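Long-range contacts in conserved hypothetical protein (Streptococcus pneumoniae, PDB 4QDY), which is of unknown function but is built from two YbbR-like domains, a family whose role here is not established: residues A[29-40]-A[87-98]; A[137-147]-A[178-186]. One frame throughout, in Å; residues are numbered along the deposited sequence.

Contact 1 of 2, residues A[29-40]-A[87-98]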
loop_
_atom_site.group_PDB
_atom_site.type_symbol
_atom_site.label_atom_id
_atom_site.label_comp_id
_atom_site.label_asym_id
_atom_site.label_seq_id
_atom_site.Cartn_x
_atom_site.Cartn_y
_atom_site.Cartn_z
ATOM N N ILE A 29 -9.602 1.650 -1.308
ATOM C CA ILE A 29 -8.743 1.022 -2.317
ATOM C C ILE A 29 -7.611 0.208 -1.645
ATOM O O ILE A 29 -7.169 0.539 -0.541
ATOM C CB ILE A 29 -8.157 2.063 -3.318
ATOM C CG1 ILE A 29 -7.223 3.098 -2.635
ATOM C CG2 ILE A 29 -9.283 2.737 -4.133
ATOM C CD1 ILE A 29 -6.384 3.949 -3.591
ATOM N N SER A 30 -7.161 -0.867 -2.337
ATOM C CA SER A 30 -6.098 -1.793 -1.916
ATOM C C SER A 30 -5.608 -2.660 -3.092
ATOM O O SER A 30 -6.195 -2.621 -4.176
ATOM C CB SER A 30 -6.593 -2.695 -0.783
ATOM O OG SER A 30 -7.666 -3.523 -1.204
ATOM N N GLY A 31 -4.551 -3.442 -2.852
ATOM C CA GLY A 31 -4.005 -4.388 -3.820
ATOM C C GLY A 31 -2.900 -3.909 -4.742
ATOM O O GLY A 31 -2.693 -4.507 -5.804
ATOM N N PHE A 32 -2.161 -2.866 -4.335
ATOM C CA PHE A 32 -1.060 -2.274 -5.101
ATOM C C PHE A 32 0.113 -1.910 -4.189
ATOM O O PHE A 32 -0.082 -1.714 -2.987
ATOM C CB PHE A 32 -1.545 -1.018 -5.858
ATOM C CG PHE A 32 -2.229 0.002 -4.976
ATOM C CD1 PHE A 32 -1.493 0.970 -4.303
ATOM C CD2 PHE A 32 -3.609 -0.017 -4.803
ATOM C CE1 PHE A 32 -2.119 1.874 -3.447
ATOM C CE2 PHE A 32 -4.234 0.898 -3.956
ATOM C CZ PHE A 32 -3.485 1.839 -3.288
ATOM N N ALA A 33 1.322 -1.787 -4.767
ATOM C CA ALA A 33 2.515 -1.380 -4.026
ATOM C C ALA A 33 2.524 0.136 -3.881
ATOM O O ALA A 33 2.444 0.850 -4.887
ATOM C CB ALA A 33 3.774 -1.874 -4.723
ATOM N N SER A 34 2.571 0.619 -2.623
ATOM C CA SER A 34 2.547 2.037 -2.228
ATOM C C SER A 34 3.584 2.889 -2.968
ATOM O O SER A 34 3.294 4.041 -3.294
ATOM C CB SER A 34 2.806 2.167 -0.730
ATOM O OG SER A 34 4.085 1.671 -0.369
ATOM N N GLU A 35 4.792 2.335 -3.199
ATOM C CA GLU A 35 5.884 3.051 -3.849
ATOM C C GLU A 35 6.385 2.323 -5.096
ATOM O O GLU A 35 6.264 1.102 -5.209
ATOM C CB GLU A 35 7.053 3.259 -2.872
ATOM C CG GLU A 35 6.737 4.236 -1.749
ATOM C CD GLU A 35 7.842 4.514 -0.749
ATOM O OE1 GLU A 35 8.696 3.625 -0.526
ATOM O OE2 GLU A 35 7.812 5.604 -0.136
ATOM N N VAL A 36 6.948 3.103 -6.036
ATOM C CA VAL A 36 7.505 2.638 -7.311
ATOM C C VAL A 36 8.947 3.144 -7.474
ATOM O O VAL A 36 9.442 3.910 -6.645
ATOM C CB VAL A 36 6.633 3.075 -8.531
ATOM C CG1 VAL A 36 5.274 2.388 -8.530
ATOM C CG2 VAL A 36 6.485 4.595 -8.620
ATOM N N SER A 37 9.605 2.714 -8.556
ATOM C CA SER A 37 10.932 3.171 -8.956
ATOM C C SER A 37 10.801 3.935 -10.264
ATOM O O SER A 37 9.955 3.587 -11.088
ATOM C CB SER A 37 11.920 2.015 -9.068
ATOM O OG SER A 37 12.200 1.469 -7.790
ATOM N N VAL A 38 11.575 5.012 -10.434
ATOM C CA VAL A 38 11.495 5.830 -11.644
ATOM C C VAL A 38 12.871 5.839 -12.310
ATOM O O VAL A 38 13.861 6.241 -11.691
ATOM C CB VAL A 38 10.972 7.271 -11.356
ATOM C CG1 VAL A 38 10.961 8.125 -12.620
ATOM C CG2 VAL A 38 9.579 7.234 -10.735
ATOM N N VAL A 39 12.923 5.387 -13.571
ATOM C CA VAL A 39 14.161 5.360 -14.346
ATOM C C VAL A 39 14.299 6.720 -15.035
ATOM O O VAL A 39 13.502 7.047 -15.918
ATOM C CB VAL A 39 14.222 4.173 -15.352
ATOM C CG1 VAL A 39 15.578 4.115 -16.052
ATOM C CG2 VAL A 39 13.922 2.841 -14.666
ATOM N N LEU A 40 15.280 7.523 -14.605
ATOM C CA LEU A 40 15.529 8.837 -15.199
ATOM C C LEU A 40 16.687 8.758 -16.193
ATOM O O LEU A 40 17.652 8.039 -15.942
ATOM C CB LEU A 40 15.817 9.908 -14.129
ATOM C CG LEU A 40 14.728 10.256 -13.110
ATOM C CD1 LEU A 40 15.216 11.333 -12.169
ATOM C CD2 LEU A 40 13.468 10.764 -13.782
ATOM N N THR A 87 13.956 12.144 -19.322
ATOM C CA THR A 87 13.035 11.064 -19.680
ATOM C C THR A 87 12.774 10.249 -18.410
ATOM O O THR A 87 13.730 9.876 -17.728
ATOM C CB THR A 87 13.631 10.232 -20.837
ATOM O OG1 THR A 87 13.804 11.081 -21.970
ATOM C CG2 THR A 87 12.763 9.037 -21.226
ATOM N N ALA A 88 11.493 9.992 -18.079
ATOM C CA ALA A 88 11.125 9.234 -16.881
ATOM C C ALA A 88 10.171 8.098 -17.207
ATOM O O ALA A 88 9.166 8.306 -17.895
ATOM C CB ALA A 88 10.489 10.150 -15.851
ATOM N N VAL A 89 10.491 6.889 -16.716
ATOM C CA VAL A 89 9.658 5.701 -16.898
ATOM C C VAL A 89 9.492 5.049 -15.526
ATOM O O VAL A 89 10.485 4.649 -14.910
ATOM C CB VAL A 89 10.186 4.696 -17.969
ATOM C CG1 VAL A 89 9.213 3.533 -18.147
ATOM C CG2 VAL A 89 10.430 5.375 -19.315
ATOM N N ALA A 90 8.238 4.972 -15.043
ATOM C CA ALA A 90 7.894 4.368 -13.757
ATOM C C ALA A 90 7.989 2.846 -13.833
ATOM O O ALA A 90 7.676 2.260 -14.872
ATOM C CB ALA A 90 6.497 4.788 -13.337
ATOM N N THR A 91 8.422 2.215 -12.728
ATOM C CA THR A 91 8.585 0.768 -12.588
ATOM C C THR A 91 7.725 0.301 -11.387
ATOM O O THR A 91 8.141 0.496 -10.239
ATOM C CB THR A 91 10.083 0.421 -12.441
ATOM O OG1 THR A 91 10.804 0.955 -13.553
ATOM C CG2 THR A 91 10.341 -1.080 -12.335
ATOM N N PRO A 92 6.518 -0.282 -11.602
ATOM C CA PRO A 92 5.856 -0.591 -12.886
ATOM C C PRO A 92 5.153 0.630 -13.502
ATOM O O PRO A 92 4.925 1.624 -12.811
ATOM C CB PRO A 92 4.837 -1.662 -12.486
ATOM C CG PRO A 92 4.450 -1.297 -11.085
ATOM C CD PRO A 92 5.702 -0.734 -10.456
ATOM N N GLN A 93 4.817 0.549 -14.806
ATOM C CA GLN A 93 4.143 1.625 -15.547
ATOM C C GLN A 93 2.664 1.716 -15.163
ATOM O O GLN A 93 2.083 2.799 -15.236
ATOM C CB GLN A 93 4.265 1.443 -17.073
ATOM C CG GLN A 93 5.683 1.510 -17.663
ATOM C CD GLN A 93 6.500 0.238 -17.551
ATOM O OE1 GLN A 93 6.578 -0.418 -16.506
ATOM N NE2 GLN A 93 7.192 -0.102 -18.626
ATOM N N LYS A 94 2.055 0.575 -14.780
ATOM C CA LYS A 94 0.649 0.476 -14.377
ATOM C C LYS A 94 0.521 -0.215 -13.018
ATOM O O LYS A 94 1.329 -1.090 -12.694
ATOM C CB LYS A 94 -0.182 -0.285 -15.431
ATOM C CG LYS A 94 -0.224 0.364 -16.809
ATOM C CD LYS A 94 -1.053 -0.445 -17.801
ATOM C CE LYS A 94 -1.100 0.221 -19.157
ATOM N NZ LYS A 94 -1.931 -0.541 -20.125
ATOM N N ILE A 95 -0.494 0.174 -12.224
ATOM C CA ILE A 95 -0.754 -0.434 -10.911
ATOM C C ILE A 95 -2.161 -1.051 -10.922
ATOM O O ILE A 95 -3.050 -0.534 -11.597
ATOM C CB ILE A 95 -0.570 0.553 -9.713
ATOM C CG1 ILE A 95 -1.575 1.745 -9.750
ATOM C CG2 ILE A 95 0.894 1.018 -9.604
ATOM C CD1 ILE A 95 -1.656 2.614 -8.474
ATOM N N THR A 96 -2.352 -2.154 -10.179
ATOM C CA THR A 96 -3.641 -2.848 -10.070
ATOM C C THR A 96 -4.325 -2.385 -8.786
ATOM O O THR A 96 -3.765 -2.537 -7.701
ATOM C CB THR A 96 -3.440 -4.371 -10.116
ATOM O OG1 THR A 96 -2.715 -4.707 -11.300
ATOM C CG2 THR A 96 -4.763 -5.145 -10.063
ATOM N N VAL A 97 -5.529 -1.805 -8.913
ATOM C CA VAL A 97 -6.265 -1.273 -7.767
ATOM C C VAL A 97 -7.633 -1.969 -7.641
ATOM O O VAL A 97 -8.359 -2.090 -8.631
ATOM C CB VAL A 97 -6.441 0.271 -7.885
ATOM C CG1 VAL A 97 -7.132 0.846 -6.656
ATOM C CG2 VAL A 97 -5.105 0.975 -8.105
ATOM N N LYS A 98 -7.974 -2.402 -6.407
ATOM C CA LYS A 98 -9.267 -2.988 -6.046
ATOM C C LYS A 98 -10.111 -1.888 -5.407
ATOM O O LYS A 98 -9.918 -1.563 -4.231
ATOM C CB LYS A 98 -9.101 -4.213 -5.120
ATOM C CG LYS A 98 -10.422 -4.860 -4.693
ATOM C CD LYS A 98 -10.227 -5.935 -3.634
ATOM C CE LYS A 98 -11.544 -6.492 -3.150
ATOM N NZ LYS A 98 -11.352 -7.510 -2.084
HETATM O O HOH W 1 -10.477 -2.461 -1.707
#

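Contact 2 of 2, residues A[137-147]-A[178-186]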
loop_
_atom_site.group_PDB
_atom_site.type_symbol
_atom_site.label_atom_id
_atom_site.label_comp_id
_atom_site.label_asym_id
_atom_site.label_seq_id
_atom_site.Cartn_x
_atom_site.Cartn_y
_atom_site.Cartn_z
ATOM N N ILE A 137 -13.196 -0.549 12.290
ATOM C CA ILE A 137 -12.461 -1.037 11.132
ATOM C C ILE A 137 -13.089 -0.456 9.868
ATOM O O ILE A 137 -14.301 -0.543 9.687
ATOM C CB ILE A 137 -12.391 -2.600 11.068
ATOM C CG1 ILE A 137 -11.837 -3.249 12.363
ATOM C CG2 ILE A 137 -11.589 -3.068 9.868
ATOM C CD1 ILE A 137 -12.830 -3.474 13.514
ATOM N N THR A 138 -12.255 0.125 8.999
ATOM C CA THR A 138 -12.664 0.693 7.719
ATOM C C THR A 138 -12.007 -0.133 6.606
ATOM O O THR A 138 -10.799 -0.375 6.652
ATOM C CB THR A 138 -12.305 2.188 7.650
ATOM O OG1 THR A 138 -12.826 2.857 8.802
ATOM C CG2 THR A 138 -12.827 2.856 6.388
ATOM N N SER A 139 -12.813 -0.582 5.630
ATOM C CA SER A 139 -12.385 -1.381 4.475
ATOM C C SER A 139 -13.531 -1.492 3.467
ATOM O O SER A 139 -14.512 -0.751 3.576
ATOM C CB SER A 139 -11.920 -2.769 4.928
ATOM O OG SER A 139 -11.350 -3.515 3.867
ATOM N N ASP A 140 -13.412 -2.401 2.483
ATOM C CA ASP A 140 -14.485 -2.692 1.538
ATOM C C ASP A 140 -15.414 -3.710 2.214
ATOM O O ASP A 140 -14.992 -4.340 3.185
ATOM C CB ASP A 140 -13.931 -3.176 0.181
ATOM C CG ASP A 140 -12.998 -4.373 0.237
ATOM O OD1 ASP A 140 -13.435 -5.448 0.706
ATOM O OD2 ASP A 140 -11.870 -4.269 -0.291
ATOM N N GLN A 141 -16.661 -3.865 1.740
ATOM C CA GLN A 141 -17.622 -4.784 2.359
ATOM C C GLN A 141 -17.162 -6.263 2.247
ATOM O O GLN A 141 -17.422 -7.044 3.168
ATOM C CB GLN A 141 -19.015 -4.621 1.719
ATOM C CG GLN A 141 -20.147 -5.343 2.462
ATOM C CD GLN A 141 -20.328 -4.851 3.879
ATOM O OE1 GLN A 141 -20.616 -3.675 4.130
ATOM N NE2 GLN A 141 -20.195 -5.754 4.836
ATOM N N GLU A 142 -16.463 -6.623 1.146
ATOM C CA GLU A 142 -15.979 -7.981 0.858
ATOM C C GLU A 142 -14.994 -8.470 1.934
ATOM O O GLU A 142 -15.207 -9.542 2.503
ATOM C CB GLU A 142 -15.301 -8.078 -0.531
ATOM C CG GLU A 142 -16.077 -7.498 -1.706
ATOM C CD GLU A 142 -15.937 -5.998 -1.893
ATOM O OE1 GLU A 142 -14.829 -5.547 -2.267
ATOM O OE2 GLU A 142 -16.947 -5.278 -1.719
ATOM N N THR A 143 -13.927 -7.688 2.213
ATOM C CA THR A 143 -12.908 -8.055 3.202
ATOM C C THR A 143 -13.421 -7.809 4.629
ATOM O O THR A 143 -12.962 -8.489 5.546
ATOM C CB THR A 143 -11.583 -7.309 2.973
ATOM O OG1 THR A 143 -11.817 -5.905 2.976
ATOM C CG2 THR A 143 -10.894 -7.717 1.673
ATOM N N LEU A 144 -14.380 -6.872 4.812
ATOM C CA LEU A 144 -14.960 -6.546 6.122
ATOM C C LEU A 144 -15.730 -7.759 6.680
ATOM O O LEU A 144 -15.624 -8.052 7.873
ATOM C CB LEU A 144 -15.882 -5.315 6.013
ATOM C CG LEU A 144 -16.159 -4.506 7.285
ATOM C CD1 LEU A 144 -14.920 -3.722 7.722
ATOM C CD2 LEU A 144 -17.258 -3.500 7.037
ATOM N N ASP A 145 -16.463 -8.483 5.800
ATOM C CA ASP A 145 -17.215 -9.697 6.138
ATOM C C ASP A 145 -16.281 -10.849 6.515
ATOM O O ASP A 145 -16.668 -11.719 7.296
ATOM C CB ASP A 145 -18.109 -10.135 4.959
ATOM C CG ASP A 145 -19.276 -9.217 4.634
ATOM O OD1 ASP A 145 -19.903 -8.689 5.582
ATOM O OD2 ASP A 145 -19.643 -9.131 3.443
ATOM N N ARG A 146 -15.058 -10.851 5.954
ATOM C CA ARG A 146 -14.042 -11.882 6.166
ATOM C C ARG A 146 -13.243 -11.685 7.464
ATOM O O ARG A 146 -12.411 -12.536 7.783
ATOM C CB ARG A 146 -13.054 -11.915 4.996
ATOM C CG ARG A 146 -13.655 -12.334 3.662
ATOM C CD ARG A 146 -12.711 -13.273 2.947
ATOM N NE ARG A 146 -11.385 -12.685 2.755
ATOM C CZ ARG A 146 -10.317 -13.370 2.366
ATOM N NH1 ARG A 146 -10.398 -14.678 2.152
ATOM N NH2 ARG A 146 -9.149 -12.758 2.215
ATOM N N ILE A 147 -13.479 -10.588 8.209
ATOM C CA ILE A 147 -12.761 -10.331 9.459
ATOM C C ILE A 147 -13.307 -11.271 10.541
ATOM O O ILE A 147 -14.517 -11.324 10.776
ATOM C CB ILE A 147 -12.832 -8.844 9.896
ATOM C CG1 ILE A 147 -12.313 -7.912 8.773
ATOM C CG2 ILE A 147 -12.045 -8.625 11.201
ATOM C CD1 ILE A 147 -12.510 -6.440 8.989
ATOM N N VAL A 178 -4.903 -14.605 8.196
ATOM C CA VAL A 178 -4.358 -13.720 7.160
ATOM C C VAL A 178 -4.687 -12.262 7.502
ATOM O O VAL A 178 -5.856 -11.942 7.715
ATOM C CB VAL A 178 -4.893 -14.093 5.745
ATOM C CG1 VAL A 178 -4.260 -13.220 4.663
ATOM C CG2 VAL A 178 -4.676 -15.570 5.435
ATOM N N VAL A 179 -3.663 -11.384 7.512
ATOM C CA VAL A 179 -3.809 -9.942 7.765
ATOM C C VAL A 179 -4.517 -9.340 6.542
ATOM O O VAL A 179 -3.991 -9.390 5.427
ATOM C CB VAL A 179 -2.450 -9.253 8.085
ATOM C CG1 VAL A 179 -2.624 -7.752 8.301
ATOM C CG2 VAL A 179 -1.786 -9.890 9.302
ATOM N N LEU A 180 -5.736 -8.834 6.753
ATOM C CA LEU A 180 -6.608 -8.306 5.705
ATOM C C LEU A 180 -6.390 -6.798 5.461
ATOM O O LEU A 180 -6.091 -6.074 6.417
ATOM C CB LEU A 180 -8.082 -8.555 6.092
ATOM C CG LEU A 180 -8.519 -10.019 6.288
ATOM C CD1 LEU A 180 -9.893 -10.097 6.886
ATOM C CD2 LEU A 180 -8.472 -10.809 4.985
ATOM N N PRO A 181 -6.554 -6.309 4.195
ATOM C CA PRO A 181 -6.374 -4.867 3.934
ATOM C C PRO A 181 -7.531 -4.055 4.530
ATOM O O PRO A 181 -8.625 -3.972 3.962
ATOM C CB PRO A 181 -6.322 -4.776 2.406
ATOM C CG PRO A 181 -7.024 -5.978 1.919
ATOM C CD PRO A 181 -6.903 -7.046 2.960
ATOM N N ALA A 182 -7.279 -3.487 5.718
ATOM C CA ALA A 182 -8.248 -2.709 6.482
ATOM C C ALA A 182 -7.558 -1.665 7.361
ATOM O O ALA A 182 -6.432 -1.886 7.814
ATOM C CB ALA A 182 -9.079 -3.642 7.343
ATOM N N VAL A 183 -8.243 -0.533 7.605
ATOM C CA VAL A 183 -7.762 0.577 8.435
ATOM C C VAL A 183 -8.475 0.490 9.789
ATOM O O VAL A 183 -9.703 0.573 9.843
ATOM C CB VAL A 183 -7.971 1.950 7.735
ATOM C CG1 VAL A 183 -7.460 3.097 8.602
ATOM C CG2 VAL A 183 -7.299 1.980 6.367
ATOM N N ILE A 184 -7.711 0.310 10.873
ATOM C CA ILE A 184 -8.273 0.160 12.217
ATOM C C ILE A 184 -8.079 1.462 13.000
ATOM O O ILE A 184 -7.022 2.088 12.911
ATOM C CB ILE A 184 -7.625 -1.052 12.943
ATOM C CG1 ILE A 184 -7.697 -2.313 12.045
ATOM C CG2 ILE A 184 -8.272 -1.299 14.327
ATOM C CD1 ILE A 184 -6.991 -3.494 12.525
ATOM N N THR A 185 -9.117 1.866 13.756
ATOM C CA THR A 185 -9.106 3.066 14.590
ATOM C C THR A 185 -9.568 2.663 16.014
ATOM O O THR A 185 -10.705 2.212 16.174
ATOM C CB THR A 185 -9.959 4.179 13.965
ATOM O OG1 THR A 185 -9.537 4.382 12.617
ATOM C CG2 THR A 185 -9.863 5.490 14.733
ATOM N N PRO A 186 -8.705 2.784 17.053
ATOM C CA PRO A 186 -7.310 3.272 17.027
ATOM C C PRO A 186 -6.395 2.316 16.260
ATOM O O PRO A 186 -6.706 1.127 16.148
ATOM C CB PRO A 186 -6.940 3.341 18.517
ATOM C CG PRO A 186 -7.816 2.317 19.171
ATOM C CD PRO A 186 -9.113 2.398 18.419
#

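Contact 1 of 2, residues A[29-40]-A[87-98]
Ser-37 with Thr-91 and Val-39 with Val-89 are the hydrogen-bonded pairs of an antiparallel ladder, whose strands 35-40 and 87-91 run at 150° to each other and approach to 4.5 Å between axes. Each pair has two backbone bonds, and the one from Val-39 N to Val-89 O (2.9 Å) is nearly straight at 173°. On the face that carries Val-38, Leu-40 and Ala-88, the methyl of Ala-88 is small enough to take two bulkier side chains: CB lies 3.8 Å from Val-38 CG1 and 3.7 Å from Leu-40 CD2. Leu-40 continues onto Leu-48 of helix 45-52, as suits a core leucine. On the other face, Val-39 and Thr-91, both beta-branched, lie against each other through CG2 and OG1.

In this YbbR-like domain the long strand 87-113 is interrupted at residues 92-93; Pro-92, preceded by a cis peptide bond, rests its CD 3.7 Å from Val-36 CG1. Residues 31-34 form no ladder pairs with 87-98, and Gly-31, with a positive phi, turns the chain out of its strand. Just before it, Lys-98 N donates a single good bond to Ser-30 O (2.9 Å), the reverse bond being weak, while a water hydrogen-bonds to both Ser-30 OG and Lys-98 O. Val-97 is divided between two neighbours: CG1 meets Ile-29 CB at 3.7 Å, and CG2 meets Phe-32 CD2 at 3.8 Å. With chi1 at 53°, CG of Phe-32 sits between its own N and carbonyl carbon, which brings the ring beside Val-97, with Thr-96 O in plane at its edge. Phe-32 also packs on Ser-34 of the second subunit.

Contact 2 of 2, residues A[137-147]-A[178-186]
A short antiparallel ladder that leads into an N-capped helix brings Thr-138 against Val-183, each donating its backbone N-H to the other's carbonyl; Thr-138 N to Val-183 O and Val-183 N to Thr-138 O are each 2.7 Å. One step back, Ile-137 and Ile-184 form a non-hydrogen-bonded pair directed to the buried face, where Ile-137 CG2 also touches the compact methyl of Ala-182 (CB, 3.6 Å).

At Ser-139 the chain turns a corner and a side chain takes over from the backbone. Its hydroxyl, anti to the backbone N (chi1 -173°), donates to Pro-181 O over 2.8 Å, approaching in the carbonyl plane. In this second YbbR-like domain, helix 141-145 starts immediately afterwards, with Asp-140 as N-cap. Asp-140 OD1 is gripped twice by Thr-143: the amide N arrives nearly along the C-O axis at 2.7 Å, and OG1 comes from above the carboxylate plane. Aspartate suits this buried place because the amide donors at the helix start would probably stabilise a negative charge, and threonine adds a hydroxyl donor to its amide.

Leu-180 covers the far end of the short helix and has more of its surface buried by the opposing segment than any other residue here. One branch, CD1, lies 3.7 Å from Thr-143 O and 3.8 Å from Ile-147 CG1. The other, CD2, meets Arg-146 NH2 at 3.5 Å. Arg-146 also packs on Val-178 of the second subunit.

In the fold
From the N terminus, contact 1 closes first: the chain passes through helix 45-52 and strands 60-64 and 71-80 before 87-98 returns to 29-40. Strand 87-113 then runs on from the first YbbR-like range into the second, where it pairs with strand 135-138. Contact 2 closes later, around strands 149-153 and 164-173, so the two loops follow in series and neither nest nor cross. They nevertheless touch at the junction of the two parts: Ser-30 packs on Pro-181, and the end of the Lys-98 side chain packs against Asp-140 and Glu-142. Both contacts also touch the second subunit.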